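Local coordinates for protein interleukin 22 (Danio rerio, PDB 4O6K) that probably acts, like human interleukin-22, as a secreted helical cytokine of the interleukin-10 family that signals through a cell-surface receptor in immunity, at residues A17-T22 with P74-V79; L34-H39 with Y134-E139; N51-K56 with P102-F107. One frame throughout, in Å; residues are numbered along the deposited sequence.

Interaction 1: A17-T22 with P74-V79; sequences AAMTDT and PMIRNV
Met19 on helix 10-24 and Met75, on the segment that leads into helix 76-93, lie alongside each other, their side chains running past one another in opposite directions. The evidence is a double contact on one methylene: Met19 CG is 3.7 Å from Met75 CG and also 3.7 Å from Met75 SD. The thioether of Met75 continues toward the other helix, and its terminal CE rests 3.8 Å from Ala18 CB. Further along, the side chains of Met19 and Ile76 cross at about a right angle. Met19 CE is 3.4 Å from Ile76 CG1, tighter than usual van der Waals contact, and lies 3.7 Å from Ile76 CD1, so the methyl sits against the gamma-to-delta arm of the isoleucine. The sulfur of Met19 has a looser neighbour in Val79, with SD 4.3 Å from CG1.

Torsions explain the placing of both thioethers. Met75 has CG between its own N and carbonyl carbon (chi1 70°), and two further bends, at chi2 and chi3, fold the chain back so that CE faces Ala18. Met19 is extended through chi2 and turns at chi3 (109°), which carries its methyl to Ile76.

A second layer surrounds these groups. Met19 also touches Leu63 and Tyr73, Ile76 touches Asp70 of helix 69-72, and Val79 reaches Asp15 and Leu16, about one turn before Met19. Thr20 OG1 is hydrogen-bonded to the carbonyl oxygens of Leu16 and Gly128, tying the helix to the end of helix 119-128.

No hydrogen bond crosses between 17-22 and 74-79. This is helix-to-helix side-chain packing within the all-helical cytokine fold: the N-terminal part of helix 76-93 and the residues leading into it meet helix 10-24 through apolar and thioether groups, whose fit depends on shape rather than on directed bonds.

Interaction 2: L34-H39 with Y134-E139; sequences LPYFSH and YHYLFE
Tyr136 of helix 130-140 reaches the extended segment 34-39 with its phenol and supplies the largest share of the contact. Its polar end makes one hydrogen bond across the segments: Phe37 N donates to Tyr136 OH at 3.3 Å, a weak bond by length although nearly straight at 168°. The stronger partner of that hydroxyl is Arg32 NH2, just upstream in the same loop, so the oxygen is held from two residues of one connection. Pro35 O approaches the ring at its edge, near the plane, 3.5 Å from Tyr136 CE2.

Aromatic contacts come next. Phe37 CB stands over the centre of the Tyr136 ring, 3.8 Å from its centroid, a CH-pi contact. Phe37 CG is anti to its carbonyl carbon (chi1 -81°), which turns the phenyl beside the phenol; the two planes make 53°.

In this all-helical cytokine bundle, 34-39 belongs to the connection from helix 10-24 to helix 39-42, and the contact fastens it to the last helix. Ser38 is the N-cap residue of the short helix, with OG bonded to Met41 N.

Leu42 packs against both Phe37 and Tyr136, and the amide of Asn51 on helix 47-62 touches both as well. Near the surface, His39 ND1 and Glu139 OE1 are 4.3 Å apart, a proximity that may be mildly attractive if the imidazole is protonated.

Interaction 3: N51-K56 with P102-F107; sequences NARILK and PLVKQF
Ile54 sets CG1 anti to its carbonyl carbon (chi1 -65°) and CG2 anti to its backbone N, and the two branches thereby serve different partners on helix 102-117. Ile54 CG1 meets Val104 CG2, likewise anti to its carbonyl carbon, at 4.1 Å; the two side chains slide past each other in opposite directions. CG2 of Ile54 instead lies over one face of the Phe107 ring, 4.1 Å above the plane and offset toward the rim, with CD2 as the nearest ring atom. Val104 CG2 is shared: it is also 4.1 Å from Arg53 CB, while the rest of the arginine leads away, and Arg53 NH1 forms a long, weak ion pair with Asp97.

The axes of 51-56 and 102-107 approach to 9.5 Å and cross at -28°, their N-to-C directions 28° apart, and no hydrogen bond joins the segments. The contact is side-chain packing between two helices of the all-helical fold, as expected of an interleukin-10 family cytokine.

Phe107 meets the ring of Tyr58, one turn beyond Ile54 on helix 47-62. The other sides of 51-56 are covered by helix 76-93, where Leu90 touches Ala52, and by helix 130-140, where Leu137 touches Leu55.

Interactions 2 and 3 touch: Phe37 CZ lies 3.5 Å from Leu103 CD1, and Asn51 OD1 approaches both Phe37 and Tyr136. Loop 34-39 of interaction 2 thus packs on both helices of interaction 3, 47-62 and 102-117, which is nested in the loop of chain that interaction 2 closes. Interaction 1, between helices 10-24 and 76-93, stands apart, about 7 Å from either at the nearest atoms and opposite interaction 3 across the chain's centre. Interactions 1 and 3 are buried and without cross-segment hydrogen bonds, but differ in material: unbranched thioether chains beside the N-terminal part of a helix, against branched aliphatics and a phenyl face. Interaction 2, partly buried, adds polar bonding.

Interaction 1: A17-T22 with P74-V79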
loop_
_atom_site.group_PDB
_atom_site.type_symbol
_atom_site.label_atom_id
_atom_site.label_comp_id
_atom_site.label_asym_id
_atom_site.label_seq_id
_atom_site.Cartn_x
_atom_site.Cartn_y
_atom_site.Cartn_z
ATOM N N ALA A 17 1.224 7.769 8.772
ATOM C CA ALA A 17 1.702 9.143 8.678
ATOM C C ALA A 17 3.101 9.256 9.275
ATOM O O ALA A 17 3.959 9.961 8.744
ATOM C CB ALA A 17 0.745 10.092 9.377
ATOM N N ALA A 18 3.284 8.623 10.413
ATOM C CA ALA A 18 4.574 8.533 11.056
ATOM C C ALA A 18 5.598 7.916 10.080
ATOM O O ALA A 18 6.636 8.449 9.896
ATOM C CB ALA A 18 4.477 7.768 12.367
ATOM N N MET A 19 5.246 6.816 9.448
ATOM C CA MET A 19 6.130 6.184 8.509
ATOM C C MET A 19 6.526 7.125 7.389
ATOM O O MET A 19 7.652 7.205 7.078
ATOM C CB MET A 19 5.543 4.923 7.893
ATOM C CG MET A 19 5.665 3.677 8.697
ATOM S SD MET A 19 5.281 2.339 7.601
ATOM C CE MET A 19 6.861 1.694 7.450
ATOM N N THR A 20 5.565 7.817 6.826
ATOM C CA THR A 20 5.758 8.771 5.765
ATOM C C THR A 20 6.704 9.891 6.128
ATOM O O THR A 20 7.602 10.161 5.414
ATOM C CB THR A 20 4.414 9.343 5.254
ATOM O OG1 THR A 20 3.637 8.295 4.704
ATOM C CG2 THR A 20 4.632 10.342 4.220
ATOM N N ASP A 21 6.500 10.471 7.287
ATOM C CA ASP A 21 7.320 11.571 7.781
ATOM C C ASP A 21 8.780 11.147 7.917
ATOM O O ASP A 21 9.691 11.903 7.581
ATOM C CB ASP A 21 6.796 12.077 9.126
ATOM C CG ASP A 21 7.430 13.390 9.541
ATOM O OD1 ASP A 21 7.774 14.191 8.647
ATOM O OD2 ASP A 21 7.591 13.618 10.758
ATOM N N THR A 22 9.010 9.936 8.364
ATOM C CA THR A 22 10.339 9.375 8.544
ATOM C C THR A 22 11.009 9.129 7.196
ATOM O O THR A 22 12.030 9.602 6.949
ATOM C CB THR A 22 10.286 8.049 9.376
ATOM O OG1 THR A 22 9.859 8.309 10.681
ATOM C CG2 THR A 22 11.576 7.397 9.447
ATOM N N PRO A 74 10.055 1.904 13.869
ATOM C CA PRO A 74 9.611 1.080 14.999
ATOM C C PRO A 74 8.184 0.562 14.832
ATOM O O PRO A 74 7.823 -0.444 15.442
ATOM C CB PRO A 74 9.698 2.044 16.187
ATOM C CG PRO A 74 10.733 3.038 15.785
ATOM C CD PRO A 74 10.533 3.226 14.309
ATOM N N MET A 75 7.387 1.244 14.015
ATOM C CA MET A 75 5.991 0.874 13.820
ATOM C C MET A 75 5.755 -0.085 12.648
ATOM O O MET A 75 4.654 -0.615 12.501
ATOM C CB MET A 75 5.145 2.132 13.616
ATOM C CG MET A 75 5.402 2.835 12.296
ATOM S SD MET A 75 7.037 3.589 12.174
ATOM C CE MET A 75 6.868 4.947 13.328
ATOM N N ILE A 76 6.777 -0.307 11.820
ATOM C CA ILE A 76 6.594 -1.036 10.560
ATOM C C ILE A 76 6.087 -2.466 10.764
ATOM O O ILE A 76 5.354 -2.995 9.928
ATOM C CB ILE A 76 7.905 -1.073 9.725
ATOM C CG1 ILE A 76 7.612 -1.497 8.282
ATOM C CG2 ILE A 76 8.948 -1.993 10.351
ATOM C CD1 ILE A 76 8.812 -1.417 7.366
ATOM N N ARG A 77 6.467 -3.082 11.880
ATOM C CA ARG A 77 6.033 -4.438 12.195
ATOM C C ARG A 77 4.531 -4.479 12.456
ATOM O O ARG A 77 3.824 -5.335 11.924
ATOM C CB ARG A 77 6.811 -4.985 13.393
ATOM C CG ARG A 77 6.372 -6.368 13.845
ATOM C CD ARG A 77 6.968 -6.701 15.203
ATOM N NE ARG A 77 6.420 -5.866 16.267
ATOM C CZ ARG A 77 5.351 -6.175 16.993
ATOM N NH1 ARG A 77 4.700 -7.309 16.770
ATOM N NH2 ARG A 77 4.932 -5.349 17.941
ATOM N N ASN A 78 4.051 -3.552 13.277
ATOM C CA ASN A 78 2.631 -3.477 13.591
ATOM C C ASN A 78 1.807 -3.048 12.384
ATOM O O ASN A 78 0.696 -3.535 12.177
ATOM C CB ASN A 78 2.393 -2.512 14.754
ATOM C CG ASN A 78 1.064 -2.747 15.444
ATOM O OD1 ASN A 78 0.915 -3.686 16.224
ATOM N ND2 ASN A 78 0.089 -1.891 15.155
ATOM N N VAL A 79 2.355 -2.130 11.593
ATOM C CA VAL A 79 1.714 -1.706 10.352
ATOM C C VAL A 79 1.540 -2.871 9.381
ATOM O O VAL A 79 0.439 -3.112 8.886
ATOM C CB VAL A 79 2.513 -0.585 9.661
ATOM C CG1 VAL A 79 1.965 -0.320 8.267
ATOM C CG2 VAL A 79 2.483 0.680 10.504
#

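Interaction 2: L34-H39 with Y134-E139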
loop_
_atom_site.group_PDB
_atom_site.type_symbol
_atom_site.label_atom_id
_atom_site.label_comp_id
_atom_site.label_asym_id
_atom_site.label_seq_id
_atom_site.Cartn_x
_atom_site.Cartn_y
_atom_site.Cartn_z
ATOM N N LEU A 34 3.724 4.366 -6.630
ATOM C CA LEU A 34 2.324 3.964 -6.722
ATOM C C LEU A 34 1.681 4.537 -7.971
ATOM O O LEU A 34 1.879 5.711 -8.288
ATOM C CB LEU A 34 1.528 4.431 -5.500
ATOM C CG LEU A 34 1.522 3.635 -4.198
ATOM C CD1 LEU A 34 0.625 4.340 -3.196
ATOM C CD2 LEU A 34 1.042 2.213 -4.434
ATOM N N PRO A 35 0.919 3.707 -8.697
ATOM C CA PRO A 35 0.080 4.251 -9.765
ATOM C C PRO A 35 -0.907 5.258 -9.187
ATOM O O PRO A 35 -1.449 5.025 -8.106
ATOM C CB PRO A 35 -0.641 3.018 -10.315
ATOM C CG PRO A 35 0.242 1.871 -9.956
ATOM C CD PRO A 35 0.878 2.236 -8.646
ATOM N N TYR A 36 -1.137 6.359 -9.892
ATOM C CA TYR A 36 -2.028 7.395 -9.391
ATOM C C TYR A 36 -3.488 7.052 -9.656
ATOM O O TYR A 36 -3.880 6.789 -10.793
ATOM C CB TYR A 36 -1.682 8.747 -10.018
ATOM C CG TYR A 36 -2.704 9.828 -9.745
ATOM C CD1 TYR A 36 -2.811 10.411 -8.489
ATOM C CD2 TYR A 36 -3.560 10.269 -10.747
ATOM C CE1 TYR A 36 -3.745 11.400 -8.237
ATOM C CE2 TYR A 36 -4.495 11.257 -10.506
ATOM C CZ TYR A 36 -4.583 11.818 -9.249
ATOM O OH TYR A 36 -5.514 12.802 -9.005
ATOM N N PHE A 37 -4.286 7.055 -8.594
ATOM C CA PHE A 37 -5.724 6.861 -8.714
ATOM C C PHE A 37 -6.446 8.172 -8.439
ATOM O O PHE A 37 -6.373 8.709 -7.334
ATOM C CB PHE A 37 -6.217 5.781 -7.749
ATOM C CG PHE A 37 -6.015 4.377 -8.246
ATOM C CD1 PHE A 37 -4.760 3.792 -8.226
ATOM C CD2 PHE A 37 -7.087 3.640 -8.726
ATOM C CE1 PHE A 37 -4.576 2.498 -8.680
ATOM C CE2 PHE A 37 -6.909 2.347 -9.181
ATOM C CZ PHE A 37 -5.652 1.775 -9.158
ATOM N N SER A 38 -7.142 8.684 -9.447
ATOM C CA SER A 38 -7.946 9.886 -9.280
ATOM C C SER A 38 -9.222 9.562 -8.514
ATOM O O SER A 38 -9.526 8.394 -8.271
ATOM C CB SER A 38 -8.288 10.503 -10.638
ATOM O OG SER A 38 -9.173 9.670 -11.365
ATOM N N HIS A 39 -9.954 10.601 -8.126
ATOM C CA HIS A 39 -11.229 10.430 -7.440
ATOM C C HIS A 39 -12.192 9.585 -8.268
ATOM O O HIS A 39 -12.866 8.701 -7.741
ATOM C CB HIS A 39 -11.860 11.789 -7.131
ATOM C CG HIS A 39 -13.264 11.698 -6.622
ATOM N ND1 HIS A 39 -13.563 11.545 -5.285
ATOM C CD2 HIS A 39 -14.452 11.735 -7.270
ATOM C CE1 HIS A 39 -14.874 11.491 -5.132
ATOM N NE2 HIS A 39 -15.438 11.604 -6.322
ATOM N N TYR A 134 -3.265 3.356 1.395
ATOM C CA TYR A 134 -4.304 3.172 2.403
ATOM C C TYR A 134 -5.517 4.039 2.090
ATOM O O TYR A 134 -6.661 3.624 2.273
ATOM C CB TYR A 134 -3.755 3.520 3.787
ATOM C CG TYR A 134 -4.349 2.727 4.925
ATOM C CD1 TYR A 134 -4.155 1.356 5.017
ATOM C CD2 TYR A 134 -5.076 3.355 5.930
ATOM C CE1 TYR A 134 -4.685 0.629 6.065
ATOM C CE2 TYR A 134 -5.606 2.636 6.984
ATOM C CZ TYR A 134 -5.407 1.272 7.044
ATOM O OH TYR A 134 -5.932 0.546 8.087
ATOM N N HIS A 135 -5.244 5.248 1.612
ATOM C CA HIS A 135 -6.276 6.184 1.188
ATOM C C HIS A 135 -7.061 5.655 -0.011
ATOM O O HIS A 135 -8.284 5.789 -0.070
ATOM C CB HIS A 135 -5.634 7.535 0.860
ATOM C CG HIS A 135 -6.377 8.335 -0.163
ATOM N ND1 HIS A 135 -7.701 8.689 -0.022
ATOM C CD2 HIS A 135 -5.973 8.854 -1.347
ATOM C CE1 HIS A 135 -8.082 9.387 -1.076
ATOM N NE2 HIS A 135 -7.052 9.502 -1.895
ATOM N N TYR A 136 -6.349 5.058 -0.962
ATOM C CA TYR A 136 -6.979 4.444 -2.127
ATOM C C TYR A 136 -7.923 3.323 -1.706
ATOM O O TYR A 136 -9.053 3.231 -2.186
ATOM C CB TYR A 136 -5.921 3.909 -3.093
ATOM C CG TYR A 136 -5.134 4.990 -3.802
ATOM C CD1 TYR A 136 -5.497 6.327 -3.695
ATOM C CD2 TYR A 136 -4.029 4.672 -4.580
ATOM C CE1 TYR A 136 -4.782 7.316 -4.341
ATOM C CE2 TYR A 136 -3.308 5.654 -5.230
ATOM C CZ TYR A 136 -3.688 6.974 -5.107
ATOM O OH TYR A 136 -2.973 7.954 -5.752
ATOM N N LEU A 137 -7.440 2.472 -0.807
ATOM C CA LEU A 137 -8.234 1.381 -0.259
ATOM C C LEU A 137 -9.450 1.908 0.492
ATOM O O LEU A 137 -10.560 1.412 0.314
ATOM C CB LEU A 137 -7.378 0.512 0.664
ATOM C CG LEU A 137 -6.258 -0.258 -0.037
ATOM C CD1 LEU A 137 -5.262 -0.797 0.974
ATOM C CD2 LEU A 137 -6.841 -1.384 -0.874
ATOM N N PHE A 138 -9.229 2.910 1.337
ATOM C CA PHE A 138 -10.301 3.517 2.121
ATOM C C PHE A 138 -11.470 3.957 1.241
ATOM O O PHE A 138 -12.624 3.670 1.545
ATOM C CB PHE A 138 -9.765 4.714 2.914
ATOM C CG PHE A 138 -10.756 5.305 3.884
ATOM C CD1 PHE A 138 -11.683 6.248 3.466
ATOM C CD2 PHE A 138 -10.753 4.923 5.215
ATOM C CE1 PHE A 138 -12.588 6.795 4.354
ATOM C CE2 PHE A 138 -11.657 5.467 6.107
ATOM C CZ PHE A 138 -12.574 6.404 5.676
ATOM N N GLU A 139 -11.165 4.650 0.150
ATOM C CA GLU A 139 -12.206 5.200 -0.710
ATOM C C GLU A 139 -12.816 4.167 -1.658
ATOM O O GLU A 139 -14.030 4.138 -1.848
ATOM C CB GLU A 139 -11.657 6.386 -1.507
ATOM C CG GLU A 139 -11.179 7.522 -0.619
ATOM C CD GLU A 139 -11.256 8.874 -1.294
ATOM O OE1 GLU A 139 -11.565 8.925 -2.503
ATOM O OE2 GLU A 139 -11.017 9.891 -0.609
#

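Interaction 3: N51-K56 with P102-F107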
loop_
_atom_site.group_PDB
_atom_site.type_symbol
_atom_site.label_atom_id
_atom_site.label_comp_id
_atom_site.label_asym_id
_atom_site.label_seq_id
_atom_site.Cartn_x
_atom_site.Cartn_y
_atom_site.Cartn_z
ATOM N N ASN A 51 -5.958 -2.287 -5.899
ATOM C CA ASN A 51 -5.087 -1.746 -4.866
ATOM C C ASN A 51 -4.787 -2.780 -3.786
ATOM O O ASN A 51 -3.728 -2.749 -3.162
ATOM C CB ASN A 51 -5.709 -0.495 -4.240
ATOM C CG ASN A 51 -5.607 0.719 -5.142
ATOM O OD1 ASN A 51 -4.516 1.233 -5.388
ATOM N ND2 ASN A 51 -6.747 1.187 -5.637
ATOM N N ALA A 52 -5.726 -3.696 -3.572
ATOM C CA ALA A 52 -5.540 -4.775 -2.610
ATOM C C ALA A 52 -4.426 -5.716 -3.049
ATOM O O ALA A 52 -3.733 -6.307 -2.222
ATOM C CB ALA A 52 -6.836 -5.547 -2.421
ATOM N N ARG A 53 -4.258 -5.849 -4.359
ATOM C CA ARG A 53 -3.226 -6.716 -4.904
ATOM C C ARG A 53 -1.871 -6.034 -4.745
ATOM O O ARG A 53 -0.853 -6.687 -4.506
ATOM C CB ARG A 53 -3.504 -7.035 -6.373
ATOM C CG ARG A 53 -2.837 -8.307 -6.843
ATOM C CD ARG A 53 -3.499 -9.465 -6.107
ATOM N NE ARG A 53 -2.742 -10.708 -6.139
ATOM C CZ ARG A 53 -3.305 -11.910 -6.064
ATOM N NH1 ARG A 53 -4.623 -12.016 -5.950
ATOM N NH2 ARG A 53 -2.556 -13.005 -6.096
ATOM N N ILE A 54 -1.872 -4.713 -4.898
ATOM C CA ILE A 54 -0.686 -3.899 -4.657
ATOM C C ILE A 54 -0.313 -3.936 -3.175
ATOM O O ILE A 54 0.866 -3.973 -2.818
ATOM C CB ILE A 54 -0.910 -2.438 -5.107
ATOM C CG1 ILE A 54 -1.105 -2.373 -6.624
ATOM C CG2 ILE A 54 0.255 -1.554 -4.688
ATOM C CD1 ILE A 54 -1.433 -0.984 -7.141
ATOM N N LEU A 55 -1.332 -3.946 -2.320
ATOM C CA LEU A 55 -1.136 -4.042 -0.876
ATOM C C LEU A 55 -0.431 -5.350 -0.536
ATOM O O LEU A 55 0.447 -5.389 0.328
ATOM C CB LEU A 55 -2.471 -3.947 -0.136
ATOM C CG LEU A 55 -2.378 -4.039 1.387
ATOM C CD1 LEU A 55 -1.487 -2.934 1.935
ATOM C CD2 LEU A 55 -3.760 -3.982 2.018
ATOM N N LYS A 56 -0.837 -6.416 -1.222
ATOM C CA LYS A 56 -0.221 -7.731 -1.071
ATOM C C LYS A 56 1.273 -7.675 -1.337
ATOM O O LYS A 56 2.078 -8.213 -0.574
ATOM C CB LYS A 56 -0.858 -8.728 -2.041
ATOM C CG LYS A 56 -0.273 -10.131 -1.988
ATOM C CD LYS A 56 -1.145 -11.089 -2.786
ATOM C CE LYS A 56 -0.590 -12.502 -2.753
ATOM N NZ LYS A 56 -0.440 -12.970 -1.346
ATOM N N PRO A 102 -2.854 -4.128 -15.582
ATOM C CA PRO A 102 -1.735 -3.256 -15.972
ATOM C C PRO A 102 -1.169 -2.392 -14.842
ATOM O O PRO A 102 0.040 -2.174 -14.791
ATOM C CB PRO A 102 -2.350 -2.351 -17.045
ATOM C CG PRO A 102 -3.510 -3.087 -17.569
ATOM C CD PRO A 102 -3.995 -4.022 -16.509
ATOM N N LEU A 103 -2.032 -1.913 -13.952
ATOM C CA LEU A 103 -1.606 -1.010 -12.886
ATOM C C LEU A 103 -0.802 -1.715 -11.799
ATOM O O LEU A 103 0.129 -1.138 -11.238
ATOM C CB LEU A 103 -2.818 -0.307 -12.271
ATOM C CG LEU A 103 -3.523 0.691 -13.196
ATOM C CD1 LEU A 103 -4.769 1.260 -12.539
ATOM C CD2 LEU A 103 -2.574 1.807 -13.611
ATOM N N VAL A 104 -1.104 -2.968 -11.524
ATOM C CA VAL A 104 -0.377 -3.739 -10.585
ATOM C C VAL A 104 0.999 -3.997 -11.154
ATOM O O VAL A 104 1.931 -3.808 -10.508
ATOM C CB VAL A 104 -1.081 -5.055 -10.252
ATOM C CG1 VAL A 104 -0.274 -5.907 -9.330
ATOM C CG2 VAL A 104 -2.437 -4.803 -9.679
ATOM N N LYS A 105 1.081 -4.403 -12.400
ATOM C CA LYS A 105 2.366 -4.606 -13.052
ATOM C C LYS A 105 3.185 -3.318 -13.084
ATOM O O LYS A 105 4.362 -3.341 -12.917
ATOM C CB LYS A 105 2.194 -5.180 -14.440
ATOM C CG LYS A 105 2.080 -6.680 -14.478
ATOM C CD LYS A 105 1.388 -7.143 -15.711
ATOM C CE LYS A 105 -0.011 -6.600 -15.707
ATOM N NZ LYS A 105 -1.079 -7.565 -15.423
ATOM N N GLN A 106 2.519 -2.204 -13.264
ATOM C CA GLN A 106 3.219 -0.921 -13.303
ATOM C C GLN A 106 3.987 -0.627 -12.047
ATOM O O GLN A 106 5.141 -0.262 -12.085
ATOM C CB GLN A 106 2.277 0.226 -13.591
ATOM C CG GLN A 106 2.968 1.559 -13.716
ATOM C CD GLN A 106 1.996 2.709 -13.884
ATOM O OE1 GLN A 106 1.110 2.635 -14.658
ATOM N NE2 GLN A 106 2.163 3.737 -13.132
ATOM N N PHE A 107 3.325 -0.815 -10.924
ATOM C CA PHE A 107 3.955 -0.629 -9.654
ATOM C C PHE A 107 5.187 -1.518 -9.523
ATOM O O PHE A 107 6.252 -1.057 -9.209
ATOM C CB PHE A 107 3.016 -0.851 -8.498
ATOM C CG PHE A 107 3.705 -0.776 -7.199
ATOM C CD1 PHE A 107 4.197 0.401 -6.768
ATOM C CD2 PHE A 107 3.927 -1.907 -6.445
ATOM C CE1 PHE A 107 4.875 0.487 -5.599
ATOM C CE2 PHE A 107 4.603 -1.847 -5.265
ATOM C CZ PHE A 107 5.087 -0.644 -4.842
#